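Local coordinates for protein transcriptional regulator (Vibrio vulnificus, PDB 4IVN) that is a NanR-type transcriptional repressor that binds the sugar phosphate ManNAc-6P and probably recognises operator DNA to control sialic acid catabolism genes, at residues Ala33-Gln37 with Leu74-Leu78; Val121-His125 with Ser253-Tyr258; Glu128-Gly134 with Lys154-Glu160. One frame throughout, in Å; residues are numbered along the deposited sequence.

Contact 1: Ala33-Gln37 with Leu74-Leu78; sequences AHDVQ and LAVDL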
ATOM      1  N   ALA A  33     -29.996   7.558  -5.150  1.00 46.62           N
ATOM      2  CA  ALA A  33     -29.527   7.328  -3.790  1.00 45.21           C
ATOM      3  C   ALA A  33     -28.364   6.374  -3.742  1.00 44.97           C
ATOM      4  O   ALA A  33     -27.408   6.595  -2.978  1.00 37.52           O
ATOM      5  CB  ALA A  33     -30.648   6.844  -2.877  1.00 48.63           C
ATOM      6  N   HIS A  34     -28.411   5.322  -4.548  1.00 39.90           N
ATOM      7  CA  HIS A  34     -27.269   4.422  -4.629  1.00 46.43           C
ATOM      8  C   HIS A  34     -25.992   5.171  -4.959  1.00 44.81           C
ATOM      9  O   HIS A  34     -24.935   4.956  -4.314  1.00 42.38           O
ATOM     10  CB  HIS A  34     -27.486   3.243  -5.612  1.00 56.07           C
ATOM     11  CG  HIS A  34     -26.210   2.432  -5.862  1.00 62.18           C
ATOM     12  ND1 HIS A  34     -25.945   1.281  -5.213  1.00 61.86           N
ATOM     13  CD2 HIS A  34     -25.081   2.699  -6.677  1.00 59.79           C
ATOM     14  CE1 HIS A  34     -24.727   0.818  -5.615  1.00 60.77           C
ATOM     15  NE2 HIS A  34     -24.221   1.683  -6.520  1.00 59.58           N
ATOM     16  N   ASP A  35     -26.035   6.040  -5.967  1.00 41.75           N
ATOM     17  CA  ASP A  35     -24.795   6.755  -6.337  1.00 42.64           C
ATOM     18  C   ASP A  35     -24.371   7.900  -5.360  1.00 41.15           C
ATOM     19  O   ASP A  35     -23.190   8.229  -5.252  1.00 40.03           O
ATOM     20  CB  ASP A  35     -24.846   7.308  -7.765  1.00 48.67           C
ATOM     21  CG  ASP A  35     -23.489   7.842  -8.221  1.00 46.96           C
ATOM     22  OD1 ASP A  35     -22.499   7.066  -8.251  1.00 54.68           O
ATOM     23  OD2 ASP A  35     -23.380   9.065  -8.492  1.00 53.32           O
ATOM     24  N   VAL A  36     -25.340   8.480  -4.656  1.00 38.93           N
ATOM     25  CA  VAL A  36     -25.073   9.557  -3.749  1.00 36.66           C
ATOM     26  C   VAL A  36     -24.079   9.061  -2.651  1.00 36.13           C
ATOM     27  O   VAL A  36     -23.317   9.877  -2.106  1.00 33.19           O
ATOM     28  CB  VAL A  36     -26.367  10.205  -3.160  1.00 36.96           C
ATOM     29  CG1 VAL A  36     -26.050  11.198  -2.002  1.00 35.56           C
ATOM     30  CG2 VAL A  36     -27.154  10.944  -4.234  1.00 36.36           C
ATOM     31  N   GLN A  37     -24.129   7.772  -2.305  1.00 39.85           N
ATOM     32  CA  GLN A  37     -23.172   7.157  -1.311  1.00 38.48           C
ATOM     33  C   GLN A  37     -21.731   7.510  -1.641  1.00 39.95           C
ATOM     34  O   GLN A  37     -20.859   7.658  -0.754  1.00 39.29           O
ATOM     35  CB  GLN A  37     -23.236   5.620  -1.372  1.00 42.25           C
ATOM     36  CG  GLN A  37     -24.578   4.986  -1.187  1.00 44.83           C
ATOM     37  CD  GLN A  37     -24.494   3.460  -1.234  1.00 45.53           C
ATOM     38  OE1 GLN A  37     -24.611   2.838  -2.294  1.00 46.35           O
ATOM     39  NE2 GLN A  37     -24.364   2.861  -0.075  1.00 40.50           N
ATOM     40  N   LEU A  74     -27.381   7.076   4.966  1.00 37.81           N
ATOM     41  CA  LEU A  74     -27.882   6.665   3.668  1.00 36.77           C
ATOM     42  C   LEU A  74     -27.352   5.274   3.293  1.00 38.94           C
ATOM     43  O   LEU A  74     -28.141   4.363   2.884  1.00 35.78           O
ATOM     44  CB  LEU A  74     -27.530   7.708   2.597  1.00 36.57           C
ATOM     45  CG  LEU A  74     -27.900   7.283   1.172  1.00 36.01           C
ATOM     46  CD1 LEU A  74     -29.446   7.101   1.025  1.00 40.19           C
ATOM     47  CD2 LEU A  74     -27.443   8.308   0.161  1.00 34.53           C
ATOM     48  N   ALA A  75     -26.022   5.090   3.422  1.00 36.22           N
ATOM     49  CA  ALA A  75     -25.387   3.841   2.949  1.00 39.53           C
ATOM     50  C   ALA A  75     -25.903   2.669   3.803  1.00 42.03           C
ATOM     51  O   ALA A  75     -26.159   1.582   3.304  1.00 41.98           O
ATOM     52  CB  ALA A  75     -23.820   3.950   2.970  1.00 35.99           C
ATOM     53  N   VAL A  76     -26.074   2.912   5.102  1.00 43.81           N
ATOM     54  CA  VAL A  76     -26.559   1.881   6.013  1.00 43.37           C
ATOM     55  C   VAL A  76     -28.003   1.546   5.646  1.00 46.98           C
ATOM     56  O   VAL A  76     -28.350   0.353   5.605  1.00 52.07           O
ATOM     57  CB  VAL A  76     -26.465   2.322   7.477  1.00 40.62           C
ATOM     58  CG1 VAL A  76     -27.158   1.315   8.421  1.00 43.16           C
ATOM     59  CG2 VAL A  76     -25.000   2.468   7.868  1.00 44.04           C
ATOM     60  N   ASP A  77     -28.804   2.579   5.298  1.00 44.58           N
ATOM     61  CA  ASP A  77     -30.232   2.412   4.987  1.00 48.86           C
ATOM     62  C   ASP A  77     -30.357   1.584   3.680  1.00 54.24           C
ATOM     63  O   ASP A  77     -31.160   0.611   3.603  1.00 56.34           O
ATOM     64  CB  ASP A  77     -30.931   3.780   4.887  1.00 52.98           C
ATOM     65  CG  ASP A  77     -32.452   3.713   5.085  1.00 66.58           C
ATOM     66  OD1 ASP A  77     -32.951   2.856   5.884  1.00 73.09           O
ATOM     67  OD2 ASP A  77     -33.156   4.556   4.439  1.00 59.17           O
ATOM     68  N   LEU A  78     -29.533   1.900   2.682  1.00 47.73           N
ATOM     69  CA  LEU A  78     -29.509   1.128   1.427  1.00 52.40           C
ATOM     70  C   LEU A  78     -29.098  -0.326   1.645  1.00 53.92           C
ATOM     71  O   LEU A  78     -29.565  -1.227   0.959  1.00 60.12           O
ATOM     72  CB  LEU A  78     -28.576   1.800   0.421  1.00 48.67           C
ATOM     73  CG  LEU A  78     -29.134   3.082  -0.243  1.00 49.90           C
ATOM     74  CD1 LEU A  78     -28.098   3.727  -1.136  1.00 49.89           C
ATOM     75  CD2 LEU A  78     -30.386   2.789  -1.046  1.00 52.17           C
TER
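The carbonyl oxygen of Ala33 has two leucine methyls from the facing helix lying against it in van der Waals contact: Leu78 CD1 is 3.5 Å from Ala33 O, and Leu74 CD2 comes in at 3.6 Å. The contact belongs to the rpiR-type helix-turn-helix domain, where residues 33-37 pack on the C-terminal residues 74-78 of helix 67-78. Ala33 O also receives a weak backbone bond from Val36 N, close to a kink at His34 and Asp35. With CG anti to the backbone N (chi1 174°), Leu74 reaches across the gap; its CD1 meets Ala33 CB, while CD2 lies 3.9 Å from Val36 CG1, the two side chains crossing at about a right angle. Leu8 of helix 7-13 touches Ala33, Leu74 and Leu78, adding a third helix to the apolar cluster. Asp77, on another side of its helix, accepts hydrogen bonds from the backbone N of Asn6 and Leu8. Gln37 continues as an extended chain beyond CG, and its CD rests 3.6 Å from Leu78 CD1.

Contact 2: Val121-His125 with Ser253-Tyr258; sequences VERVH and SLLESY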
ATOM      1  N   VAL A 121       5.222  15.960 -12.181  1.00 32.18           N
ATOM      2  CA  VAL A 121       6.620  15.506 -12.288  1.00 31.34           C
ATOM      3  C   VAL A 121       7.612  16.612 -12.168  1.00 30.32           C
ATOM      4  O   VAL A 121       8.591  16.508 -11.394  1.00 31.39           O
ATOM      5  CB  VAL A 121       6.883  14.888 -13.647  1.00 33.75           C
ATOM      6  CG1 VAL A 121       8.424  14.668 -13.819  1.00 30.53           C
ATOM      7  CG2 VAL A 121       6.079  13.559 -13.782  1.00 36.71           C
ATOM      8  N   GLU A 122       7.352  17.726 -12.873  1.00 32.23           N
ATOM      9  CA  GLU A 122       8.268  18.845 -12.827  1.00 34.78           C
ATOM     10  C   GLU A 122       8.308  19.487 -11.451  1.00 33.87           C
ATOM     11  O   GLU A 122       9.375  19.795 -10.949  1.00 31.48           O
ATOM     12  CB  GLU A 122       7.816  19.875 -13.890  1.00 44.09           C
ATOM     13  CG  GLU A 122       8.896  20.718 -14.514  1.00 49.83           C
ATOM     14  CD  GLU A 122      10.186  19.965 -14.739  1.00 58.44           C
ATOM     15  OE1 GLU A 122      10.159  18.794 -15.254  1.00 47.68           O
ATOM     16  OE2 GLU A 122      11.245  20.579 -14.371  1.00 67.06           O
ATOM     17  N   ARG A 123       7.146  19.663 -10.828  1.00 35.91           N
ATOM     18  CA  ARG A 123       7.110  20.133  -9.406  1.00 35.90           C
ATOM     19  C   ARG A 123       7.955  19.264  -8.452  1.00 34.25           C
ATOM     20  O   ARG A 123       8.729  19.781  -7.657  1.00 37.66           O
ATOM     21  CB  ARG A 123       5.668  20.218  -8.967  1.00 34.52           C
ATOM     22  CG  ARG A 123       4.956  21.334  -9.789  1.00 37.48           C
ATOM     23  CD  ARG A 123       3.709  21.872  -9.120  1.00 45.89           C
ATOM     24  NE  ARG A 123       2.914  22.812  -9.949  1.00 46.24           N
ATOM     25  CZ  ARG A 123       2.963  24.140  -9.848  1.00 53.34           C
ATOM     26  NH1 ARG A 123       3.824  24.735  -9.006  1.00 41.17           N
ATOM     27  NH2 ARG A 123       2.125  24.884 -10.589  1.00 53.51           N
ATOM     28  N   VAL A 124       7.789  17.953  -8.531  1.00 32.56           N
ATOM     29  CA  VAL A 124       8.592  17.040  -7.741  1.00 32.16           C
ATOM     30  C   VAL A 124      10.095  17.188  -8.016  1.00 33.36           C
ATOM     31  O   VAL A 124      10.927  17.294  -7.088  1.00 37.71           O
ATOM     32  CB  VAL A 124       8.140  15.604  -7.930  1.00 32.66           C
ATOM     33  CG1 VAL A 124       9.057  14.655  -7.100  1.00 32.71           C
ATOM     34  CG2 VAL A 124       6.672  15.489  -7.448  1.00 29.93           C
ATOM     35  N   HIS A 125      10.413  17.311  -9.269  1.00 34.73           N
ATOM     36  CA  HIS A 125      11.803  17.449  -9.663  1.00 36.69           C
ATOM     37  C   HIS A 125      12.381  18.686  -9.034  1.00 35.30           C
ATOM     38  O   HIS A 125      13.476  18.619  -8.461  1.00 36.67           O
ATOM     39  CB  HIS A 125      11.930  17.516 -11.172  1.00 33.31           C
ATOM     40  CG  HIS A 125      13.340  17.794 -11.610  1.00 38.67           C
ATOM     41  ND1 HIS A 125      14.342  16.966 -11.336  1.00 39.87           N
ATOM     42  CD2 HIS A 125      13.918  18.921 -12.224  1.00 45.43           C
ATOM     43  CE1 HIS A 125      15.508  17.489 -11.797  1.00 40.49           C
ATOM     44  NE2 HIS A 125      15.244  18.658 -12.366  1.00 41.10           N
ATOM     45  N   SER A 253       7.622   8.236 -14.206  1.00 41.31           N
ATOM     46  CA  SER A 253       7.821   9.391 -15.103  1.00 41.99           C
ATOM     47  C   SER A 253       9.018  10.173 -14.734  1.00 41.20           C
ATOM     48  O   SER A 253       9.816  10.527 -15.631  1.00 41.39           O
ATOM     49  CB  SER A 253       6.639  10.324 -15.172  1.00 38.43           C
ATOM     50  OG  SER A 253       5.543   9.527 -15.385  1.00 38.78           O
ATOM     51  N   LEU A 254       9.178  10.434 -13.438  1.00 39.93           N
ATOM     52  CA  LEU A 254      10.376  11.134 -12.969  1.00 39.22           C
ATOM     53  C   LEU A 254      11.658  10.407 -13.447  1.00 40.12           C
ATOM     54  O   LEU A 254      12.602  11.043 -13.967  1.00 38.20           O
ATOM     55  CB  LEU A 254      10.406  11.269 -11.444  1.00 35.19           C
ATOM     56  CG  LEU A 254       9.687  12.444 -10.807  1.00 38.60           C
ATOM     57  CD1 LEU A 254       9.249  12.070  -9.386  1.00 43.41           C
ATOM     58  CD2 LEU A 254      10.504  13.750 -10.941  1.00 37.51           C
ATOM     59  N   LEU A 255      11.687   9.083 -13.252  1.00 36.01           N
ATOM     60  CA  LEU A 255      12.838   8.290 -13.619  1.00 35.56           C
ATOM     61  C   LEU A 255      13.036   8.344 -15.139  1.00 40.18           C
ATOM     62  O   LEU A 255      14.148   8.382 -15.639  1.00 36.95           O
ATOM     63  CB  LEU A 255      12.648   6.843 -13.137  1.00 36.66           C
ATOM     64  CG  LEU A 255      13.050   6.712 -11.645  1.00 35.79           C
ATOM     65  CD1 LEU A 255      12.417   5.490 -11.017  1.00 37.35           C
ATOM     66  CD2 LEU A 255      14.596   6.627 -11.515  1.00 37.17           C
ATOM     67  N   GLU A 256      11.936   8.453 -15.868  1.00 40.57           N
ATOM     68  CA  GLU A 256      12.081   8.530 -17.324  1.00 42.99           C
ATOM     69  C   GLU A 256      12.555   9.922 -17.735  1.00 44.07           C
ATOM     70  O   GLU A 256      13.350  10.033 -18.641  1.00 43.97           O
ATOM     71  CB  GLU A 256      10.788   8.220 -17.971  1.00 45.61           C
ATOM     72  CG  GLU A 256      10.843   8.348 -19.468  1.00 53.62           C
ATOM     73  CD  GLU A 256      10.175   7.174 -20.079  1.00 72.50           C
ATOM     74  OE1 GLU A 256      10.706   6.052 -19.902  1.00 82.05           O
ATOM     75  OE2 GLU A 256       9.118   7.369 -20.716  1.00 81.00           O
ATOM     76  N   SER A 257      12.107  10.998 -17.070  1.00 42.14           N
ATOM     77  CA  SER A 257      12.520  12.348 -17.500  1.00 45.40           C
ATOM     78  C   SER A 257      13.907  12.665 -16.999  1.00 48.08           C
ATOM     79  O   SER A 257      14.627  13.427 -17.633  1.00 45.53           O
ATOM     80  CB  SER A 257      11.536  13.435 -17.072  1.00 48.56           C
ATOM     81  OG  SER A 257      10.217  13.055 -17.357  1.00 45.74           O
ATOM     82  N   TYR A 258      14.290  12.090 -15.859  1.00 45.34           N
ATOM     83  CA  TYR A 258      15.492  12.485 -15.163  1.00 42.66           C
ATOM     84  C   TYR A 258      16.224  11.210 -14.786  1.00 42.78           C
ATOM     85  O   TYR A 258      16.337  10.857 -13.573  1.00 41.37           O
ATOM     86  CB  TYR A 258      15.142  13.366 -13.947  1.00 42.57           C
ATOM     87  CG  TYR A 258      14.480  14.668 -14.351  1.00 46.92           C
ATOM     88  CD1 TYR A 258      15.255  15.695 -14.925  1.00 44.78           C
ATOM     89  CD2 TYR A 258      13.082  14.881 -14.217  1.00 44.03           C
ATOM     90  CE1 TYR A 258      14.674  16.879 -15.329  1.00 51.11           C
ATOM     91  CE2 TYR A 258      12.498  16.105 -14.636  1.00 44.73           C
ATOM     92  CZ  TYR A 258      13.320  17.072 -15.188  1.00 48.05           C
ATOM     93  OH  TYR A 258      12.833  18.261 -15.648  1.00 52.22           O
TER
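Leu254 and Val121 form the apolar centre, sliding past each other in opposite directions until Leu254 CD2 sits 3.7 Å from Val121 CG1. The same methyl also presses on Val121 O, and the other branch, Leu254 CD1, meets Val124 CG1 at 3.5 Å, tighter than usual van der Waals contact. Val121 divides its own branches: CG1 faces the leucine, whereas CG2 lies against Ser253 CB. Further out comes a textbook parallel ring stack. His125 and Tyr258 lie face to face with centroids 3.6 Å apart and planes only 3° from parallel, the imidazole ND1 lying over the centre of the phenol ring. Tyr258 is the first residue to leave helical geometry, yet its N still bonds Leu254 O. His125 carries its CG anti to the backbone N, which brings the imidazole to the tyrosine, and its ND1 is hydrogen-bonded to Tyr261 OH. At the polar edge, Tyr258 OH donates to the syn lone pair of Glu122 OE1 at 2.8 Å; the carboxylate, turned 49° from the ring, is also held through OE2 by Gln126. The axes of segments 121-125 and 253-257 pass 10.1 Å apart at 74°, and their parent helices, 114-126 and 237-257, are components of the helical layers that flank the parallel sheet in the Rossmann-like SIS fold.

Contact 3: Glu128-Gly134 with Lys154-Glu160; sequences EFIGCIG and KKAIMFE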
ATOM      1  N   GLU A 128      12.585  20.881  -3.107  1.00 33.40           N
ATOM      2  CA  GLU A 128      13.651  20.530  -2.179  1.00 36.86           C
ATOM      3  C   GLU A 128      13.109  19.679  -1.009  1.00 35.36           C
ATOM      4  O   GLU A 128      13.821  18.860  -0.386  1.00 32.86           O
ATOM      5  CB  GLU A 128      14.292  21.814  -1.661  1.00 43.74           C
ATOM      6  CG  GLU A 128      15.255  22.393  -2.733  1.00 53.11           C
ATOM      7  CD  GLU A 128      15.891  23.713  -2.298  1.00 61.91           C
ATOM      8  OE1 GLU A 128      15.243  24.472  -1.558  1.00 62.23           O
ATOM      9  OE2 GLU A 128      17.041  24.017  -2.699  1.00 73.05           O
ATOM     10  N   PHE A 129      11.823  19.820  -0.737  1.00 31.26           N
ATOM     11  CA  PHE A 129      11.270  19.071   0.441  1.00 35.38           C
ATOM     12  C   PHE A 129       9.849  18.722   0.096  1.00 37.44           C
ATOM     13  O   PHE A 129       9.120  19.561  -0.505  1.00 35.24           O
ATOM     14  CB  PHE A 129      11.313  19.923   1.736  1.00 33.63           C
ATOM     15  CG  PHE A 129      10.540  19.278   2.920  1.00 34.07           C
ATOM     16  CD1 PHE A 129      11.169  18.382   3.750  1.00 36.32           C
ATOM     17  CD2 PHE A 129       9.169  19.561   3.122  1.00 41.60           C
ATOM     18  CE1 PHE A 129      10.466  17.824   4.854  1.00 39.68           C
ATOM     19  CE2 PHE A 129       8.483  18.982   4.178  1.00 37.79           C
ATOM     20  CZ  PHE A 129       9.139  18.129   5.038  1.00 32.27           C
ATOM     21  N   ILE A 130       9.470  17.481   0.397  1.00 31.98           N
ATOM     22  CA  ILE A 130       8.144  17.035   0.039  1.00 31.17           C
ATOM     23  C   ILE A 130       7.472  16.501   1.294  1.00 30.70           C
ATOM     24  O   ILE A 130       7.965  15.504   1.957  1.00 28.44           O
ATOM     25  CB  ILE A 130       8.200  15.934  -1.068  1.00 33.45           C
ATOM     26  CG1 ILE A 130       8.836  16.523  -2.360  1.00 30.29           C
ATOM     27  CG2 ILE A 130       6.772  15.398  -1.407  1.00 31.42           C
ATOM     28  CD1 ILE A 130       9.086  15.488  -3.448  1.00 32.50           C
ATOM     29  N   GLY A 131       6.349  17.114   1.613  1.00 27.60           N
ATOM     30  CA  GLY A 131       5.560  16.720   2.796  1.00 27.55           C
ATOM     31  C   GLY A 131       4.362  15.923   2.304  1.00 29.39           C
ATOM     32  O   GLY A 131       3.682  16.333   1.325  1.00 28.36           O
ATOM     33  N   CYS A 132       4.016  14.818   2.978  1.00 26.18           N
ATOM     34  CA  CYS A 132       2.845  14.041   2.517  1.00 29.13           C
ATOM     35  C   CYS A 132       1.861  13.864   3.680  1.00 28.79           C
ATOM     36  O   CYS A 132       2.322  13.748   4.809  1.00 26.72           O
ATOM     37  CB  CYS A 132       3.256  12.642   2.057  1.00 29.60           C
ATOM     38  SG  CYS A 132       4.517  12.713   0.753  1.00 30.93           S
ATOM     39  N   ILE A 133       0.558  13.889   3.392  1.00 24.86           N
ATOM     40  CA  ILE A 133      -0.445  13.916   4.467  1.00 30.37           C
ATOM     41  C   ILE A 133      -1.543  12.927   4.109  1.00 29.47           C
ATOM     42  O   ILE A 133      -2.079  12.966   3.002  1.00 30.82           O
ATOM     43  CB  ILE A 133      -1.071  15.341   4.720  1.00 33.09           C
ATOM     44  CG1 ILE A 133      -0.055  16.454   4.919  1.00 32.51           C
ATOM     45  CG2 ILE A 133      -2.007  15.304   5.922  1.00 32.09           C
ATOM     46  CD1 ILE A 133      -0.759  17.798   4.663  1.00 42.57           C
ATOM     47  N   GLY A 134      -1.908  12.046   5.077  1.00 27.55           N
ATOM     48  CA  GLY A 134      -3.026  11.166   4.879  1.00 29.95           C
ATOM     49  C   GLY A 134      -3.268  10.329   6.115  1.00 31.31           C
ATOM     50  O   GLY A 134      -2.317  10.087   6.910  1.00 30.51           O
ATOM     51  N   LYS A 154      14.948  12.040  -2.762  1.00 30.12           N
ATOM     52  CA  LYS A 154      14.253  13.288  -2.410  1.00 30.49           C
ATOM     53  C   LYS A 154      14.084  13.283  -0.888  1.00 31.69           C
ATOM     54  O   LYS A 154      13.909  12.171  -0.261  1.00 33.13           O
ATOM     55  CB  LYS A 154      12.851  13.367  -3.017  1.00 30.87           C
ATOM     56  CG  LYS A 154      12.761  13.441  -4.561  1.00 35.86           C
ATOM     57  CD  LYS A 154      13.623  14.564  -5.135  1.00 41.82           C
ATOM     58  CE  LYS A 154      12.980  15.915  -5.007  1.00 43.41           C
ATOM     59  NZ  LYS A 154      13.646  16.840  -6.027  1.00 35.62           N
ATOM     60  N   LYS A 155      14.001  14.466  -0.291  1.00 30.54           N
ATOM     61  CA  LYS A 155      13.559  14.443   1.139  1.00 31.50           C
ATOM     62  C   LYS A 155      12.040  14.370   1.166  1.00 31.55           C
ATOM     63  O   LYS A 155      11.390  15.258   0.577  1.00 31.96           O
ATOM     64  CB  LYS A 155      14.025  15.756   1.835  1.00 35.26           C
ATOM     65  CG  LYS A 155      15.566  15.898   1.810  1.00 37.40           C
ATOM     66  CD  LYS A 155      16.081  14.750   2.717  1.00 42.21           C
ATOM     67  CE  LYS A 155      17.543  14.916   3.146  1.00 45.01           C
ATOM     68  NZ  LYS A 155      18.422  15.216   1.962  1.00 41.80           N
ATOM     69  N   ALA A 156      11.470  13.336   1.771  1.00 30.12           N
ATOM     70  CA  ALA A 156      10.013  13.226   1.858  1.00 32.81           C
ATOM     71  C   ALA A 156       9.683  12.811   3.254  1.00 36.84           C
ATOM     72  O   ALA A 156      10.306  11.893   3.853  1.00 33.79           O
ATOM     73  CB  ALA A 156       9.461  12.219   0.863  1.00 28.91           C
ATOM     74  N   ILE A 157       8.684  13.479   3.806  1.00 38.97           N
ATOM     75  CA  ILE A 157       8.133  13.026   5.078  1.00 36.80           C
ATOM     76  C   ILE A 157       6.654  12.749   4.918  1.00 40.11           C
ATOM     77  O   ILE A 157       5.891  13.584   4.386  1.00 37.03           O
ATOM     78  CB  ILE A 157       8.321  14.081   6.158  1.00 37.13           C
ATOM     79  CG1 ILE A 157       7.716  13.590   7.483  1.00 44.39           C
ATOM     80  CG2 ILE A 157       7.581  15.312   5.751  1.00 45.95           C
ATOM     81  CD1 ILE A 157       8.090  14.501   8.580  1.00 43.40           C
ATOM     82  N   MET A 158       6.244  11.577   5.376  1.00 36.56           N
ATOM     83  CA  MET A 158       4.824  11.272   5.516  1.00 35.12           C
ATOM     84  C   MET A 158       4.349  11.564   6.976  1.00 37.48           C
ATOM     85  O   MET A 158       4.934  11.066   7.935  1.00 36.58           O
ATOM     86  CB  MET A 158       4.597   9.843   5.055  1.00 36.83           C
ATOM     87  CG  MET A 158       3.199   9.270   5.205  1.00 29.56           C
ATOM     88  SD  MET A 158       1.995  10.296   4.431  1.00 34.46           S
ATOM     89  CE  MET A 158       0.495   9.661   5.223  1.00 34.30           C
ATOM     90  N   PHE A 159       3.297  12.360   7.149  1.00 29.95           N
ATOM     91  CA  PHE A 159       2.703  12.580   8.499  1.00 35.28           C
ATOM     92  C   PHE A 159       1.365  11.783   8.592  1.00 36.96           C
ATOM     93  O   PHE A 159       0.433  12.045   7.777  1.00 44.07           O
ATOM     94  CB  PHE A 159       2.328  14.085   8.655  1.00 32.45           C
ATOM     95  CG  PHE A 159       3.485  15.057   8.562  1.00 27.80           C
ATOM     96  CD1 PHE A 159       3.910  15.552   7.330  1.00 30.52           C
ATOM     97  CD2 PHE A 159       4.101  15.539   9.727  1.00 34.76           C
ATOM     98  CE1 PHE A 159       4.926  16.522   7.250  1.00 32.09           C
ATOM     99  CE2 PHE A 159       5.145  16.443   9.637  1.00 33.45           C
ATOM    100  CZ  PHE A 159       5.534  16.951   8.404  1.00 36.63           C
ATOM    101  N   GLU A 160       1.142  10.921   9.576  1.00 47.87           N
ATOM    102  CA  GLU A 160      -0.345  10.768   9.966  1.00 43.24           C
ATOM    103  C   GLU A 160      -0.726  11.513  11.267  1.00 51.40           C
ATOM    104  O   GLU A 160      -2.017  11.529  11.653  1.00 42.89           O
ATOM    105  CB  GLU A 160      -0.876   9.298  10.060  1.00 47.84           C
ATOM    106  CG  GLU A 160      -0.486   8.489   8.853  1.00 41.36           C
ATOM    107  CD  GLU A 160       0.932   8.024   8.917  0.50 40.71           C
ATOM    108  OE1 GLU A 160       1.617   8.309   9.926  1.00 43.83           O
ATOM    109  OE2 GLU A 160       1.348   7.346   7.968  1.00 38.00           O
TER
HETATM  110  O   HOH W   1      14.892  16.737  -1.673  1.00 33.28           O
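Four backbone hydrogen bonds join Ile130 and Cys132 to Lys155, Ile157 and Phe159 in a parallel ladder. Ile130 N donates to Lys155 O and Ile130 O accepts from Ile157 N; two residues on, Cys132 N reaches Ile157 O at 2.6 Å, and Phe159 N meets Cys132 O with an almost straight N-H···O angle of 174°. Before the first rung a water extends the ladder, donating to Glu128 O and accepting from Lys155 N. Ala156 CA adds a CA-H···O contact to Ile130 O, 3.1 Å away. Among the side chains, Phe129 CZ comes within 3.3 Å of Ile157 CG2. Ile157 holds that methyl between its backbone N and carbonyl carbon and sends CD1 over one face of the Phe159 ring, whose edge carries Cys132 O in its plane. On the other face of the sheet, Met158 bends at chi2 (54°), setting SD 3.6 Å from Cys132 CB and letting CE reach Gly134 O at 3.3 Å. These strands are the two ends of a beta-alpha-beta crossover, a worked example of how a Rossmann-like sheet is built: connecting helix 137-151 covers the face bearing Ile130, Cys132, Ala156 and Met158, with Leu149 touching both Ile130 and Ala156. Helix 162-170 packs on the opposite face, where Ala165 touches both Ile133 and Phe159. Strand 129-133 is flanked on its other side by strand 176-181, Gly131 bonding to the backbone of Leu177 and Phe179. Past the ladder's end, Glu160 CG lies against Gly134 O, while Glu160 OE2 is anchored by Arg143 and Ser139. Gly134 leads directly into Val135, Gly136, Ala137 and Ser138, which line the pocket holding ManNAc-6P.

In the fold
From the N terminus, contact 1 comes first, closing a loop of 36 residues within the helix-turn-helix domain before either of the others opens. Contact 2 then starts at residues 121-125 and closes only at 253-258, so its long loop encloses contact 3 whole, together with the rest of the sheet. Contact 3 closes a short loop around helix 137-151. Contacts 2 and 3 are neighbours, their centres about 17 Å apart: Lys154 NZ bonds to Val124 O and more weakly to His125 O, tying helix 114-126 to the sheet edge. Contact 1 stands apart, its nearest atoms about 19 Å from contact 3, across the centre of the chain.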